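Local coordinates for protein GH127 beta-L-arabinofuranoside (PDB 4QK0) that probably hydrolyses beta-L-arabinofuranosidic bonds, releasing L-arabinofuranose, as a family 127 glycoside hydrolase of Geobacillus stearothermophilus, at residues A571-P576 / G598-V603; F217-G222 / P255-K260; V496-E501 / D524-Y529; I60-S65 / G110-P115. All coordinates share one frame; numbering follows the deposited sequence.

Contact 1: residues A571-P576 / G598-V603; sequences ANLFLP and GIAERV
F574 and E601 face each other as an antiparallel hydrogen-bonded pair in the beta hairpin of strands 574-586 and 593-603, in the C-terminal domain. Two backbone bonds make this single bridge: F574 N to E601 O at 2.8 Å and E601 N to F574 O at 2.9 Å. On the N572 side of this bridge the next link is made by a side chain. The amide of N572 holds the backbone of V603 with both its oxygen and its nitrogen: V603 N donates to N572 OD1, tilted 29° from the carbonyl plane, while N572 ND2 reaches V603 O almost straight, in the carbonyl plane and on a lone pair. CG of N572 lies anti to its own N (chi1 -176°), which carries the amide across to the neighbouring strand. Two bonds thus fix its rotation.

Packing contacts flank the bridge. The apolar pair L573 CD2 and A600 CB meets at 3.7 Å, and L573 CG sits 3.9 Å above the centre of the R602 guanidinium, over one face. The polar end of R602 is held by the carbonyls of N566 and N569, and E601 OE1 by T620 of strand 620-629. P541 and G548 of the second subunit pack on V603 and F574, so the open end of the hairpin borders the second subunit. Between these two residues, F574 CE1 makes an apolar contact with V603 CG2 at 4.0 Å.

Contact 2: residues F217-G222 / P255-K260; sequences FIDQRG and PVREQK
The guanidinium of R257 meets D219 at its edge: D219 OD1 lies near the guanidinium plane, and NH1 and NH2 both converge on this one oxygen in an end-on salt bridge. R257 NH1 is 2.9 Å from D219 OD1 and R257 NH2 3.0 Å. Both nitrogens arrive from the same face of the carboxylate, NH1 from 39° above its plane and NH2 on the syn side, with the two flat groups turned 46° against each other. An extended chain from CG to NE brings the arginine head across to the helix. D285 adds a second carboxylate on NH2 and S287 holds NE, while Q215 also donates to D219 OD1; OD1 thus has three donors, and the nearby arginine would probably favour the ionised carboxylate.

Next to the salt bridge along the chain, I218 CG2 touches V256 CG2 at 3.9 Å, the two side chains crossing at about a right angle. A water bridges the backbones: V256 N donates to it at 3.0 Å, and it lies close to I218 O and R221 O. P255 CA also points its hydrogen at R221 O, 3.5 Å away. R221 itself turns its head to the carbonyls of H250 and D189. The contact joins the C-terminal end of helix 208-220 to a loop with a 3-10 turn at 256-258, backed by helices 266-283 and 286-302, within the helical catalytic domain of a six-hairpin-clan glycosidase.

Contact 3: residues V496-E501 / D524-Y529; sequences VTINGE and DEVKLY
E525 O is gripped from two directions: N499 N donates to it at 2.8 Å, nearly head-on to the carbonyl, and a water donates to it as well. That water also accepts from G500 N and lies 2.7 Å from T497 OG1. The threonine hydroxyl sits between its own N and carbonyl carbon (chi1 68°), which places it beside the water, with K527 CB 3.5 Å from T497 OG1 on the same face.

The N499 side chain adds two further bonds. Its OD1 accepts E525 N at 2.9 Å, and its ND2 donates to D524 OD1, coming down on the carboxylate from 61° above its plane. Both amide atoms are thereby fixed, and N499 continues the pairing where the strand gives way to a turn. The other oxygen of D524 is held by R518 in a salt bridge and by the backbone of Q521.

The two strands run antiparallel in a seven-stranded antiparallel sheet built mainly from the middle domain, 495-498 lying between 524-529 and 501-503. A type I' turn from I498 to E501 links strand 495-498 to its hairpin partner 501-503. T497 and K527 form a hydrogen-bonded pair, with K527 N to T497 O at 2.8 Å, flanked by the non-hydrogen-bonded pairs V496-L528 and I498-V526.

These four residues share the other face. V496 CG2 presses on L528 CD2 at 3.4 Å, tighter than usual carbon contact, the two chains side by side. V496 CG1 meets V526 CG1 obliquely, and I498 CG1 lies alongside V526 CG2 at 4.1 Å.

Contact 4: residues I60-S65 / G110-P115; sequences IAAGES and GRAQQP
The backbones come within 3.9 Å of each other at A62 CA and A112 CA, where two helices end side by side. In 60-65 the helix closes with a Schellman motif: G63 takes positive phi (72°), and G63 N bonds back to I60 O at 2.9 Å. In 110-115 the helical turn runs to A112, and Q113 is the first residue to leave it. The alanines A61, A62 and A112 meet here, and their small side chains are consistent with so close an approach. A61 CB points at the other segment and meets A112 CB at 4.0 Å. A62 CB rests against the backbone of R111, with A112 N 3.8 Å away.

Beyond the glycine the chain turns E64 toward the second helix, and there it forms a salt bridge with R111. The two side chains cross at about a right angle, yet their flat ends are nearly coplanar, 18° apart, so carboxylate and guanidinium meet edge to edge in a paired, side-on grip. R111 NH2 donates to the syn lone pair of E64 OE1 at 3.0 Å, while R111 NE points at E64 OE2. The latter pair is modelled very short, and its exact length is doubtful. A bend in the arginine at chi3 (-58°) swings NE and NH2 round to the acid. Both charged groups belong to exposed residues at the protein surface.

Deeper in, A112 packs on F58 of helix 54-61 and on L119, and A61 on T121 and on T124 of helix 122-126. The contact thus joins the C-terminal ends of helices 54-61 and 96-112 at the periphery of the catalytic domain.

In the fold
Along the chain the order is contact 4, contact 2, contact 3, contact 1, each closing before the next opens. Contacts 4 and 2 both belong to the helical catalytic domain, their centres about 36 Å apart and their nearest atoms about 15 Å. Contact 3 lies in a seven-stranded antiparallel sheet built mainly from the middle domain, its centre about 47 Å from that of contact 2. Contact 1, in the mixed sheet of the C-terminal domain, is about 62 Å from contact 4 between centres, across the chain's centre. No two contacts touch. They fall in the three family regions of the chain, the two helical contacts in the catalytic one, and only contact 1 meets the second subunit.

Contact 1: residues A571-P576 / G598-V603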
loop_
_atom_site.group_PDB
_atom_site.type_symbol
_atom_site.label_atom_id
_atom_site.label_comp_id
_atom_site.label_asym_id
_atom_site.label_seq_id
_atom_site.Cartn_x
_atom_site.Cartn_y
_atom_site.Cartn_z
ATOM N N ALA A 571 11.627 7.148 -11.062
ATOM C CA ALA A 571 11.989 5.698 -10.965
ATOM C C ALA A 571 12.871 5.272 -12.126
ATOM O O ALA A 571 13.753 4.430 -11.966
ATOM C CB ALA A 571 10.741 4.836 -10.927
ATOM N N ASN A 572 12.706 5.915 -13.285
ATOM C CA ASN A 572 13.532 5.653 -14.484
ATOM C C ASN A 572 14.798 6.540 -14.544
ATOM O O ASN A 572 15.120 7.176 -15.579
ATOM C CB ASN A 572 12.671 5.887 -15.732
ATOM C CG ASN A 572 13.396 5.553 -17.005
ATOM O OD1 ASN A 572 14.089 4.521 -17.115
ATOM N ND2 ASN A 572 13.233 6.411 -17.991
ATOM N N LEU A 573 15.457 6.659 -13.398
ATOM C CA LEU A 573 16.739 7.366 -13.259
ATOM C C LEU A 573 17.622 6.433 -12.505
ATOM O O LEU A 573 17.231 5.913 -11.462
ATOM C CB LEU A 573 16.630 8.627 -12.420
ATOM C CG LEU A 573 16.621 10.000 -13.088
ATOM C CD1 LEU A 573 16.569 11.065 -12.006
ATOM C CD2 LEU A 573 17.834 10.249 -13.931
ATOM N N PHE A 574 18.799 6.207 -13.051
ATOM C CA PHE A 574 19.736 5.246 -12.549
ATOM C C PHE A 574 21.047 5.981 -12.324
ATOM O O PHE A 574 21.554 6.681 -13.209
ATOM C CB PHE A 574 19.879 4.052 -13.518
ATOM C CG PHE A 574 18.589 3.302 -13.726
ATOM C CD1 PHE A 574 17.627 3.764 -14.618
ATOM C CD2 PHE A 574 18.316 2.167 -12.992
ATOM C CE1 PHE A 574 16.428 3.096 -14.784
ATOM C CE2 PHE A 574 17.133 1.498 -13.140
ATOM C CZ PHE A 574 16.174 1.965 -14.049
ATOM N N LEU A 575 21.583 5.835 -11.120
ATOM C CA LEU A 575 22.801 6.507 -10.763
ATOM C C LEU A 575 23.881 5.496 -10.846
ATOM O O LEU A 575 23.919 4.585 -10.039
ATOM C CB LEU A 575 22.665 7.103 -9.348
ATOM C CG LEU A 575 23.876 7.899 -8.876
ATOM C CD1 LEU A 575 24.122 9.122 -9.761
ATOM C CD2 LEU A 575 23.716 8.399 -7.442
ATOM N N PRO A 576 24.787 5.620 -11.809
ATOM C CA PRO A 576 25.930 4.691 -11.803
ATOM C C PRO A 576 26.857 4.911 -10.621
ATOM O O PRO A 576 26.991 6.039 -10.135
ATOM C CB PRO A 576 26.699 5.038 -13.071
ATOM C CG PRO A 576 25.867 5.997 -13.805
ATOM C CD PRO A 576 24.916 6.636 -12.852
ATOM N N GLY A 598 25.361 15.769 -10.914
ATOM C CA GLY A 598 26.122 14.697 -11.562
ATOM C C GLY A 598 25.413 14.216 -12.802
ATOM O O GLY A 598 24.511 14.890 -13.343
ATOM N N ILE A 599 25.818 13.049 -13.260
ATOM C CA ILE A 599 25.308 12.478 -14.517
ATOM C C ILE A 599 24.657 11.169 -14.164
ATOM O O ILE A 599 25.321 10.297 -13.694
ATOM C CB ILE A 599 26.448 12.214 -15.565
ATOM C CG1 ILE A 599 27.193 13.509 -15.937
ATOM C CG2 ILE A 599 25.918 11.588 -16.877
ATOM C CD1 ILE A 599 26.311 14.607 -16.489
ATOM N N ALA A 600 23.382 11.026 -14.453
ATOM C CA ALA A 600 22.701 9.753 -14.332
ATOM C C ALA A 600 22.290 9.196 -15.715
ATOM O O ALA A 600 22.612 9.773 -16.752
ATOM C CB ALA A 600 21.473 9.939 -13.460
ATOM N N GLU A 601 21.581 8.080 -15.692
ATOM C CA GLU A 601 21.093 7.412 -16.880
ATOM C C GLU A 601 19.608 7.169 -16.797
ATOM O O GLU A 601 19.104 6.801 -15.747
ATOM C CB GLU A 601 21.746 6.049 -17.010
ATOM C CG GLU A 601 23.200 6.096 -17.345
ATOM C CD GLU A 601 23.807 4.705 -17.567
ATOM O OE1 GLU A 601 23.047 3.716 -17.777
ATOM O OE2 GLU A 601 25.049 4.616 -17.511
ATOM N N ARG A 602 18.929 7.361 -17.925
ATOM C CA ARG A 602 17.550 6.972 -18.109
ATOM C C ARG A 602 17.386 5.920 -19.211
ATOM O O ARG A 602 18.114 5.890 -20.189
ATOM C CB ARG A 602 16.730 8.150 -18.526
ATOM C CG ARG A 602 16.676 9.291 -17.547
ATOM C CD ARG A 602 15.545 10.176 -17.976
ATOM N NE ARG A 602 15.137 11.148 -16.977
ATOM C CZ ARG A 602 14.172 10.953 -16.086
ATOM N NH1 ARG A 602 13.564 9.779 -15.954
ATOM N NH2 ARG A 602 13.849 11.927 -15.277
ATOM N N VAL A 603 16.398 5.071 -19.042
ATOM C CA VAL A 603 15.998 4.180 -20.113
ATOM C C VAL A 603 15.219 4.975 -21.146
ATOM O O VAL A 603 14.348 5.765 -20.806
ATOM C CB VAL A 603 15.153 3.009 -19.566
ATOM C CG1 VAL A 603 14.601 2.140 -20.683
ATOM C CG2 VAL A 603 16.032 2.182 -18.630
#

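Contact 2: residues F217-G222 / P255-K260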
loop_
_atom_site.group_PDB
_atom_site.type_symbol
_atom_site.label_atom_id
_atom_site.label_comp_id
_atom_site.label_asym_id
_atom_site.label_seq_id
_atom_site.Cartn_x
_atom_site.Cartn_y
_atom_site.Cartn_z
ATOM N N PHE A 217 2.430 6.047 36.394
ATOM C CA PHE A 217 1.726 5.878 35.088
ATOM C C PHE A 217 2.485 4.911 34.143
ATOM O O PHE A 217 1.907 4.062 33.512
ATOM C CB PHE A 217 1.575 7.246 34.416
ATOM C CG PHE A 217 0.391 8.065 34.922
ATOM C CD1 PHE A 217 -0.876 7.557 34.929
ATOM C CD2 PHE A 217 0.577 9.339 35.363
ATOM C CE1 PHE A 217 -1.958 8.321 35.344
ATOM C CE2 PHE A 217 -0.488 10.119 35.760
ATOM C CZ PHE A 217 -1.768 9.611 35.766
ATOM N N ILE A 218 3.792 5.059 34.118
ATOM C CA ILE A 218 4.662 4.179 33.366
ATOM C C ILE A 218 4.666 2.740 33.896
ATOM O O ILE A 218 4.549 1.802 33.105
ATOM C CB ILE A 218 6.093 4.766 33.320
ATOM C CG1 ILE A 218 6.123 6.055 32.489
ATOM C CG2 ILE A 218 7.098 3.769 32.795
ATOM C CD1 ILE A 218 5.731 5.893 31.037
ATOM N N ASP A 219 4.764 2.554 35.212
ATOM C CA ASP A 219 4.800 1.185 35.761
ATOM C C ASP A 219 3.482 0.493 35.673
ATOM O O ASP A 219 3.452 -0.721 35.605
ATOM C CB ASP A 219 5.306 1.126 37.232
ATOM C CG ASP A 219 6.737 1.561 37.360
ATOM O OD1 ASP A 219 7.524 1.430 36.366
ATOM O OD2 ASP A 219 7.093 2.033 38.467
ATOM N N GLN A 220 2.396 1.242 35.622
ATOM C CA GLN A 220 1.081 0.609 35.598
ATOM C C GLN A 220 0.617 0.161 34.196
ATOM O O GLN A 220 -0.198 -0.747 34.061
ATOM C CB GLN A 220 0.043 1.567 36.121
ATOM C CG GLN A 220 -1.257 0.882 36.460
ATOM C CD GLN A 220 -1.126 -0.129 37.605
ATOM O OE1 GLN A 220 -0.265 -0.022 38.458
ATOM N NE2 GLN A 220 -2.006 -1.100 37.615
ATOM N N ARG A 221 1.154 0.810 33.169
ATOM C CA ARG A 221 0.776 0.540 31.785
ATOM C C ARG A 221 1.028 -0.891 31.413
ATOM O O ARG A 221 2.127 -1.436 31.619
ATOM C CB ARG A 221 1.517 1.456 30.824
ATOM C CG ARG A 221 0.775 1.699 29.548
ATOM C CD ARG A 221 1.574 2.560 28.587
ATOM N NE ARG A 221 0.699 3.008 27.498
ATOM C CZ ARG A 221 -0.177 4.013 27.588
ATOM N NH1 ARG A 221 -0.306 4.684 28.731
ATOM N NH2 ARG A 221 -0.930 4.352 26.539
ATOM N N GLY A 222 -0.001 -1.502 30.850
ATOM C CA GLY A 222 0.128 -2.858 30.335
ATOM C C GLY A 222 -0.040 -3.948 31.372
ATOM O O GLY A 222 -0.001 -5.113 31.032
ATOM N N PRO A 255 3.857 -4.782 30.017
ATOM C CA PRO A 255 4.534 -3.742 30.725
ATOM C C PRO A 255 5.725 -3.210 29.963
ATOM O O PRO A 255 6.344 -3.938 29.196
ATOM C CB PRO A 255 4.931 -4.429 32.057
ATOM C CG PRO A 255 3.888 -5.504 32.259
ATOM C CD PRO A 255 3.652 -5.997 30.843
ATOM N N VAL A 256 6.077 -1.954 30.216
ATOM C CA VAL A 256 7.043 -1.297 29.364
ATOM C C VAL A 256 8.408 -1.977 29.355
ATOM O O VAL A 256 9.026 -2.031 28.302
ATOM C CB VAL A 256 7.229 0.180 29.662
ATOM C CG1 VAL A 256 5.892 0.894 29.506
ATOM C CG2 VAL A 256 7.805 0.399 31.048
ATOM N N ARG A 257 8.831 -2.551 30.489
ATOM C CA ARG A 257 10.113 -3.232 30.554
ATOM C C ARG A 257 10.127 -4.526 29.743
ATOM O O ARG A 257 11.182 -4.993 29.393
ATOM C CB ARG A 257 10.569 -3.502 32.013
ATOM C CG ARG A 257 10.866 -2.245 32.819
ATOM C CD ARG A 257 10.908 -2.507 34.315
ATOM N NE ARG A 257 11.097 -1.287 35.112
ATOM C CZ ARG A 257 10.127 -0.456 35.434
ATOM N NH1 ARG A 257 8.892 -0.644 34.960
ATOM N NH2 ARG A 257 10.376 0.617 36.180
ATOM N N GLU A 258 8.981 -5.079 29.401
ATOM C CA GLU A 258 8.974 -6.254 28.541
ATOM C C GLU A 258 8.828 -5.905 27.040
ATOM O O GLU A 258 8.830 -6.797 26.205
ATOM C CB GLU A 258 7.827 -7.156 28.946
ATOM C CG GLU A 258 8.007 -7.635 30.368
ATOM C CD GLU A 258 6.769 -8.315 30.951
ATOM O OE1 GLU A 258 6.570 -8.126 32.170
ATOM O OE2 GLU A 258 5.996 -9.020 30.240
ATOM N N GLN A 259 8.668 -4.621 26.713
ATOM C CA GLN A 259 8.595 -4.163 25.314
ATOM C C GLN A 259 9.995 -4.076 24.727
ATOM O O GLN A 259 10.820 -3.221 25.108
ATOM C CB GLN A 259 7.827 -2.822 25.205
ATOM C CG GLN A 259 6.380 -2.991 25.576
ATOM C CD GLN A 259 5.558 -1.723 25.422
ATOM O OE1 GLN A 259 5.831 -0.870 24.550
ATOM N NE2 GLN A 259 4.557 -1.566 26.294
ATOM N N LYS A 260 10.269 -4.983 23.796
ATOM C CA LYS A 260 11.556 -5.035 23.139
ATOM C C LYS A 260 11.544 -4.553 21.696
ATOM O O LYS A 260 12.619 -4.361 21.112
ATOM C CB LYS A 260 12.087 -6.466 23.194
ATOM C CG LYS A 260 12.341 -6.930 24.623
ATOM C CD LYS A 260 12.996 -8.302 24.674
ATOM C CE LYS A 260 12.841 -8.936 26.052
ATOM N NZ LYS A 260 13.115 -7.958 27.146
HETATM O O HOH W 1 4.506 -0.652 32.456
#

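Contact 3: residues V496-E501 / D524-Y529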
loop_
_atom_site.group_PDB
_atom_site.type_symbol
_atom_site.label_atom_id
_atom_site.label_comp_id
_atom_site.label_asym_id
_atom_site.label_seq_id
_atom_site.Cartn_x
_atom_site.Cartn_y
_atom_site.Cartn_z
ATOM N N VAL A 496 40.799 18.674 14.744
ATOM C CA VAL A 496 40.668 19.714 15.788
ATOM C C VAL A 496 41.957 20.428 16.090
ATOM O O VAL A 496 43.012 19.789 16.211
ATOM C CB VAL A 496 40.179 19.151 17.129
ATOM C CG1 VAL A 496 40.050 20.259 18.160
ATOM C CG2 VAL A 496 38.815 18.515 16.954
ATOM N N THR A 497 41.883 21.759 16.200
ATOM C CA THR A 497 43.025 22.547 16.644
ATOM C C THR A 497 42.599 23.443 17.783
ATOM O O THR A 497 41.455 23.897 17.848
ATOM C CB THR A 497 43.648 23.452 15.563
ATOM O OG1 THR A 497 42.729 24.479 15.226
ATOM C CG2 THR A 497 44.037 22.673 14.330
ATOM N N ILE A 498 43.550 23.725 18.654
ATOM C CA ILE A 498 43.356 24.631 19.794
ATOM C C ILE A 498 44.441 25.681 19.721
ATOM O O ILE A 498 45.630 25.347 19.688
ATOM C CB ILE A 498 43.422 23.870 21.152
ATOM C CG1 ILE A 498 42.223 22.934 21.251
ATOM C CG2 ILE A 498 43.397 24.850 22.336
ATOM C CD1 ILE A 498 42.293 21.956 22.401
ATOM N N ASN A 499 44.011 26.928 19.631
ATOM C CA ASN A 499 44.900 28.052 19.379
ATOM C C ASN A 499 45.885 27.745 18.273
ATOM O O ASN A 499 47.077 27.970 18.429
ATOM C CB ASN A 499 45.623 28.460 20.683
ATOM C CG ASN A 499 44.658 28.932 21.733
ATOM O OD1 ASN A 499 43.602 29.458 21.393
ATOM N ND2 ASN A 499 44.958 28.689 22.984
ATOM N N GLY A 500 45.385 27.181 17.171
ATOM C CA GLY A 500 46.212 26.930 16.010
ATOM C C GLY A 500 47.038 25.668 16.078
ATOM O O GLY A 500 47.664 25.329 15.088
ATOM N N GLU A 501 47.043 24.941 17.204
ATOM C CA GLU A 501 47.818 23.689 17.293
ATOM C C GLU A 501 46.928 22.462 17.232
ATOM O O GLU A 501 45.899 22.379 17.894
ATOM C CB GLU A 501 48.642 23.599 18.583
ATOM C CG GLU A 501 49.573 24.773 18.851
ATOM C CD GLU A 501 50.761 24.913 17.880
ATOM O OE1 GLU A 501 50.922 24.177 16.878
ATOM O OE2 GLU A 501 51.564 25.834 18.120
ATOM N N ASP A 524 40.592 31.670 24.141
ATOM C CA ASP A 524 40.992 30.392 23.593
ATOM C C ASP A 524 40.073 30.049 22.414
ATOM O O ASP A 524 38.854 30.271 22.452
ATOM C CB ASP A 524 40.968 29.289 24.653
ATOM C CG ASP A 524 42.263 29.217 25.461
ATOM O OD1 ASP A 524 43.271 29.853 25.082
ATOM O OD2 ASP A 524 42.298 28.489 26.477
ATOM N N GLU A 525 40.676 29.514 21.372
ATOM C CA GLU A 525 39.962 29.178 20.144
ATOM C C GLU A 525 40.147 27.709 19.741
ATOM O O GLU A 525 41.266 27.203 19.636
ATOM C CB GLU A 525 40.427 30.066 19.025
ATOM C CG GLU A 525 39.463 30.026 17.867
ATOM C CD GLU A 525 39.921 30.905 16.715
ATOM O OE1 GLU A 525 39.791 32.127 16.841
ATOM O OE2 GLU A 525 40.397 30.369 15.688
ATOM N N VAL A 526 39.026 27.019 19.594
ATOM C CA VAL A 526 38.996 25.644 19.117
ATOM C C VAL A 526 38.421 25.682 17.712
ATOM O O VAL A 526 37.341 26.228 17.513
ATOM C CB VAL A 526 38.096 24.764 19.987
ATOM C CG1 VAL A 526 38.097 23.318 19.490
ATOM C CG2 VAL A 526 38.530 24.807 21.441
ATOM N N LYS A 527 39.177 25.134 16.755
ATOM C CA LYS A 527 38.701 24.947 15.385
ATOM C C LYS A 527 38.430 23.486 15.090
ATOM O O LYS A 527 39.301 22.608 15.295
ATOM C CB LYS A 527 39.572 25.551 14.264
ATOM C CG LYS A 527 39.109 26.963 13.969
ATOM C CD LYS A 527 40.056 27.744 13.084
ATOM C CE LYS A 527 39.896 27.338 11.630
ATOM N NZ LYS A 527 38.767 28.051 10.983
ATOM N N LEU A 528 37.201 23.242 14.634
ATOM C CA LEU A 528 36.768 21.908 14.230
ATOM C C LEU A 528 36.586 21.887 12.745
ATOM O O LEU A 528 36.025 22.815 12.183
ATOM C CB LEU A 528 35.453 21.562 14.859
ATOM C CG LEU A 528 35.315 21.667 16.372
ATOM C CD1 LEU A 528 33.902 21.344 16.807
ATOM C CD2 LEU A 528 36.243 20.675 16.996
ATOM N N TYR A 529 37.068 20.820 12.112
ATOM C CA TYR A 529 36.894 20.632 10.678
ATOM C C TYR A 529 36.323 19.234 10.428
ATOM O O TYR A 529 36.953 18.221 10.769
ATOM C CB TYR A 529 38.204 20.811 9.922
ATOM C CG TYR A 529 38.088 20.367 8.471
ATOM C CD1 TYR A 529 37.131 20.943 7.628
ATOM C CD2 TYR A 529 38.920 19.356 7.946
ATOM C CE1 TYR A 529 37.018 20.532 6.309
ATOM C CE2 TYR A 529 38.807 18.942 6.631
ATOM C CZ TYR A 529 37.853 19.534 5.821
ATOM O OH TYR A 529 37.713 19.119 4.522
HETATM O O HOH W 2 42.544 26.609 16.843
#

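Contact 4: residues I60-S65 / G110-P115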
loop_
_atom_site.group_PDB
_atom_site.type_symbol
_atom_site.label_atom_id
_atom_site.label_comp_id
_atom_site.label_asym_id
_atom_site.label_seq_id
_atom_site.Cartn_x
_atom_site.Cartn_y
_atom_site.Cartn_z
ATOM N N ILE A 60 -16.711 29.362 27.365
ATOM C CA ILE A 60 -17.961 28.756 27.781
ATOM C C ILE A 60 -17.744 28.113 29.124
ATOM O O ILE A 60 -18.534 28.266 30.059
ATOM C CB ILE A 60 -18.455 27.760 26.732
ATOM C CG1 ILE A 60 -18.769 28.515 25.413
ATOM C CG2 ILE A 60 -19.680 27.028 27.233
ATOM C CD1 ILE A 60 -18.982 27.610 24.207
ATOM N N ALA A 61 -16.641 27.402 29.249
ATOM C CA ALA A 61 -16.382 26.668 30.487
ATOM C C ALA A 61 -16.212 27.616 31.669
ATOM O O ALA A 61 -16.469 27.234 32.774
ATOM C CB ALA A 61 -15.142 25.774 30.328
ATOM N N ALA A 62 -15.710 28.820 31.429
ATOM C CA ALA A 62 -15.509 29.789 32.510
ATOM C C ALA A 62 -16.800 30.516 32.799
ATOM O O ALA A 62 -16.846 31.365 33.656
ATOM C CB ALA A 62 -14.459 30.788 32.127
ATOM N N GLY A 63 -17.862 30.171 32.084
ATOM C CA GLY A 63 -19.147 30.863 32.249
ATOM C C GLY A 63 -19.173 32.274 31.683
ATOM O O GLY A 63 -19.936 33.096 32.148
ATOM N N GLU A 64 -18.353 32.544 30.679
ATOM C CA GLU A 64 -18.257 33.864 30.086
ATOM C C GLU A 64 -18.805 33.871 28.676
ATOM O O GLU A 64 -18.746 34.857 27.996
ATOM C CB GLU A 64 -16.801 34.320 30.082
ATOM C CG GLU A 64 -16.344 34.648 31.489
ATOM C CD GLU A 64 -14.841 34.728 31.653
ATOM O OE1 GLU A 64 -14.137 35.032 30.654
ATOM O OE2 GLU A 64 -14.375 34.476 32.795
ATOM N N SER A 65 -19.388 32.772 28.252
ATOM C CA SER A 65 -20.001 32.741 26.976
ATOM C C SER A 65 -20.942 31.569 26.946
ATOM O O SER A 65 -20.929 30.729 27.840
ATOM C CB SER A 65 -18.906 32.653 25.908
ATOM O OG SER A 65 -19.416 32.364 24.649
ATOM N N GLY A 110 -7.435 29.861 34.140
ATOM C CA GLY A 110 -7.656 29.920 35.599
ATOM C C GLY A 110 -9.127 30.069 35.963
ATOM O O GLY A 110 -9.601 29.427 36.901
ATOM N N ARG A 111 -9.894 30.821 35.170
ATOM C CA ARG A 111 -11.369 30.898 35.430
ATOM C C ARG A 111 -12.140 29.693 34.949
ATOM O O ARG A 111 -13.189 29.427 35.461
ATOM C CB ARG A 111 -11.958 32.191 34.833
ATOM C CG ARG A 111 -11.293 33.456 35.416
ATOM C CD ARG A 111 -11.994 34.755 34.988
ATOM N NE ARG A 111 -12.074 34.981 33.531
ATOM C CZ ARG A 111 -11.103 35.502 32.773
ATOM N NH1 ARG A 111 -9.946 35.869 33.300
ATOM N NH2 ARG A 111 -11.269 35.635 31.471
ATOM N N ALA A 112 -11.645 28.943 33.948
ATOM C CA ALA A 112 -12.362 27.712 33.516
ATOM C C ALA A 112 -12.079 26.563 34.453
ATOM O O ALA A 112 -12.758 25.538 34.435
ATOM C CB ALA A 112 -11.931 27.330 32.110
ATOM N N GLN A 113 -11.014 26.668 35.241
ATOM C CA GLN A 113 -10.619 25.546 36.133
ATOM C C GLN A 113 -11.649 25.293 37.262
ATOM O O GLN A 113 -12.133 26.234 37.909
ATOM C CB GLN A 113 -9.258 25.827 36.780
ATOM C CG GLN A 113 -8.718 24.648 37.581
ATOM C CD GLN A 113 -7.296 24.876 38.027
ATOM O OE1 GLN A 113 -6.935 25.992 38.289
ATOM N NE2 GLN A 113 -6.461 23.825 38.022
ATOM N N GLN A 114 -12.028 24.032 37.452
ATOM C CA GLN A 114 -12.966 23.646 38.496
ATOM C C GLN A 114 -12.306 23.847 39.873
ATOM O O GLN A 114 -11.099 23.900 39.983
ATOM C CB GLN A 114 -13.436 22.198 38.277
ATOM C CG GLN A 114 -14.381 22.059 37.069
ATOM C CD GLN A 114 -14.872 20.632 36.846
ATOM O OE1 GLN A 114 -14.808 19.791 37.742
ATOM N NE2 GLN A 114 -15.361 20.341 35.617
ATOM N N PRO A 115 -13.108 23.960 40.926
ATOM C CA PRO A 115 -12.552 24.132 42.263
ATOM C C PRO A 115 -11.599 23.017 42.696
ATOM O O PRO A 115 -10.738 23.246 43.515
ATOM C CB PRO A 115 -13.793 24.111 43.166
ATOM C CG PRO A 115 -14.953 24.405 42.276
ATOM C CD PRO A 115 -14.582 23.906 40.918
#